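Local structure of Non-sulfated chondroitin lyase E66 (Autographa californica nucleopolyhedrovirus, 3VSN) at residues Ile368-Gly373 and Leu556-His561. The protein is a baculovirus envelope protein with chondroitin lyase activity that is essential for oral infectivity and may digest the chondroitin sulfate barrier of the host midgut's peritrophic matrix. Residues are numbered along the deposited sequence; the frame is centred on the assembly and turned at random.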
loop_
_atom_site.group_PDB
_atom_site.type_symbol
_atom_site.label_atom_id
_atom_site.label_comp_id
_atom_site.label_asym_id
_atom_site.label_seq_id
_atom_site.Cartn_x
_atom_site.Cartn_y
_atom_site.Cartn_z
ATOM N N ILE A 368 6.912 10.908 7.184
ATOM C CA ILE A 368 6.902 9.839 8.167
ATOM C C ILE A 368 5.646 10.011 9.012
ATOM O O ILE A 368 5.215 11.138 9.280
ATOM C CB ILE A 368 8.178 9.820 9.042
ATOM C CG1 ILE A 368 8.321 11.112 9.868
ATOM C CG2 ILE A 368 9.402 9.572 8.170
ATOM C CD1 ILE A 368 9.556 11.164 10.752
ATOM N N TRP A 369 5.045 8.890 9.387
ATOM C CA TRP A 369 3.863 8.907 10.223
ATOM C C TRP A 369 4.180 8.247 11.525
ATOM O O TRP A 369 4.607 7.091 11.556
ATOM C CB TRP A 369 2.706 8.191 9.538
ATOM C CG TRP A 369 2.144 8.915 8.338
ATOM C CD1 TRP A 369 1.134 9.872 8.321
ATOM C CD2 TRP A 369 2.532 8.750 6.928
ATOM N NE1 TRP A 369 0.882 10.299 7.040
ATOM C CE2 TRP A 369 1.679 9.665 6.157
ATOM C CE3 TRP A 369 3.465 7.968 6.254
ATOM C CZ2 TRP A 369 1.776 9.776 4.776
ATOM C CZ3 TRP A 369 3.551 8.086 4.861
ATOM C CH2 TRP A 369 2.727 8.971 4.143
ATOM N N ASN A 370 3.984 8.991 12.609
ATOM C CA ASN A 370 4.152 8.471 13.961
ATOM C C ASN A 370 3.188 7.305 14.167
ATOM O O ASN A 370 1.984 7.453 13.967
ATOM C CB ASN A 370 3.884 9.591 14.979
ATOM C CG ASN A 370 4.297 9.218 16.391
ATOM O OD1 ASN A 370 3.976 8.135 16.883
ATOM N ND2 ASN A 370 5.004 10.125 17.056
ATOM N N ARG A 371 3.721 6.146 14.552
ATOM C CA ARG A 371 2.900 4.940 14.715
ATOM C C ARG A 371 1.822 5.087 15.787
ATOM O O ARG A 371 0.809 4.388 15.752
ATOM C CB ARG A 371 3.776 3.716 14.984
ATOM C CG ARG A 371 4.569 3.271 13.763
ATOM C CD ARG A 371 5.343 1.994 14.028
ATOM N NE ARG A 371 4.453 0.855 14.264
ATOM C CZ ARG A 371 4.865 -0.356 14.632
ATOM N NH1 ARG A 371 6.159 -0.606 14.803
ATOM N NH2 ARG A 371 3.975 -1.320 14.825
ATOM N N ARG A 372 2.039 6.008 16.723
ATOM C CA ARG A 372 1.045 6.318 17.750
ATOM C C ARG A 372 0.204 7.560 17.426
ATOM O O ARG A 372 -0.650 7.970 18.219
ATOM C CB ARG A 372 1.715 6.417 19.124
ATOM C CG ARG A 372 2.233 5.064 19.611
ATOM C CD ARG A 372 2.690 5.067 21.063
ATOM N NE ARG A 372 1.982 6.062 21.858
ATOM C CZ ARG A 372 2.573 6.948 22.653
ATOM N NH1 ARG A 372 3.893 6.956 22.805
ATOM N NH2 ARG A 372 1.832 7.815 23.321
ATOM N N GLY A 373 0.425 8.131 16.242
ATOM C CA GLY A 373 -0.341 9.292 15.789
ATOM C C GLY A 373 -1.750 8.935 15.345
ATOM O O GLY A 373 -2.092 7.759 15.225
ATOM N N LEU A 556 12.097 15.839 9.132
ATOM C CA LEU A 556 11.020 15.531 10.056
ATOM C C LEU A 556 11.576 14.612 11.141
ATOM O O LEU A 556 12.431 13.774 10.856
ATOM C CB LEU A 556 9.856 14.854 9.320
ATOM C CG LEU A 556 9.159 15.604 8.169
ATOM C CD1 LEU A 556 8.098 14.720 7.524
ATOM C CD2 LEU A 556 8.543 16.920 8.631
ATOM N N ASN A 557 11.107 14.797 12.374
ATOM C CA ASN A 557 11.432 13.924 13.504
ATOM C C ASN A 557 10.169 13.396 14.120
ATOM O O ASN A 557 9.154 14.096 14.136
ATOM C CB ASN A 557 12.115 14.707 14.629
ATOM C CG ASN A 557 13.534 15.070 14.312
ATOM O OD1 ASN A 557 14.331 14.224 13.911
ATOM N ND2 ASN A 557 13.870 16.331 14.517
ATOM N N VAL A 558 10.243 12.190 14.674
ATOM C CA VAL A 558 9.218 11.713 15.588
ATOM C C VAL A 558 9.275 12.613 16.824
ATOM O O VAL A 558 10.357 12.858 17.372
ATOM C CB VAL A 558 9.444 10.243 16.001
ATOM C CG1 VAL A 558 8.398 9.802 17.020
ATOM C CG2 VAL A 558 9.401 9.332 14.783
ATOM N N GLU A 559 8.117 13.115 17.240
ATOM C CA GLU A 559 8.031 13.969 18.424
ATOM C C GLU A 559 8.664 13.273 19.623
ATOM O O GLU A 559 8.389 12.102 19.887
ATOM C CB GLU A 559 6.577 14.346 18.724
ATOM C CG GLU A 559 6.435 15.387 19.824
ATOM C CD GLU A 559 5.013 15.871 20.024
ATOM O OE1 GLU A 559 4.071 15.265 19.469
ATOM O OE2 GLU A 559 4.840 16.866 20.751
ATOM N N GLY A 560 9.525 14.003 20.328
ATOM C CA GLY A 560 10.271 13.464 21.462
ATOM C C GLY A 560 11.613 12.837 21.105
ATOM O O GLY A 560 12.330 12.370 21.995
ATOM N N HIS A 561 11.955 12.826 19.812
ATOM C CA HIS A 561 13.181 12.171 19.324
ATOM C C HIS A 561 14.038 13.040 18.444
ATOM O O HIS A 561 14.081 12.843 17.220
ATOM C CB HIS A 561 12.839 10.893 18.564
ATOM C CG HIS A 561 12.317 9.785 19.436
ATOM N ND1 HIS A 561 11.004 9.602 19.664
ATOM C CD2 HIS A 561 12.983 8.789 20.141
ATOM C CE1 HIS A 561 10.834 8.543 20.473
ATOM N NE2 HIS A 561 12.047 8.048 20.768
HETATM O O HOH W 1 6.032 10.364 19.792
#
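Ile368 and Leu556 lie alongside each other, pointing opposite ways: CD1 of Ile368 lies 4.0 Å from CB of Leu556, while Leu556 CD1 reaches back to within 4.0 Å of the Ile368 backbone N. That N has no hydrogen-bond partner. With CG1 lodged between backbone N and carbonyl carbon (chi1 62°) and the chain then extended, Ile368 CD1 meets the facing strand near the Leu556 O and the backbone of Asn557, and stands 4.4 Å from Val558 CG2. The two strands run nearly parallel, 22° apart, but their axes stay 7.8 Å from each other and no backbone bond joins them. They belong to two different sheets of the beta-sandwich part of the lyase: strand 367-370 is the outermost strand of a four-stranded antiparallel sheet, strand 550-558 an inner strand of a seven-stranded one; Tyr335 and Phe448 also pack on Ile368. Two residues further along each strand, the Asn370 side chain runs roughly perpendicular to that of Val558, Asn370 ND2 3.4 Å from Val558 CG1. The amide is gripped at both ends. Arg372 N donates to Asn370 OD1 at 2.9 Å, in the carbonyl plane and on a lone pair, closing an Asx turn, while ND2 donates to Gly508 O and to a water that bridges to Glu559 O.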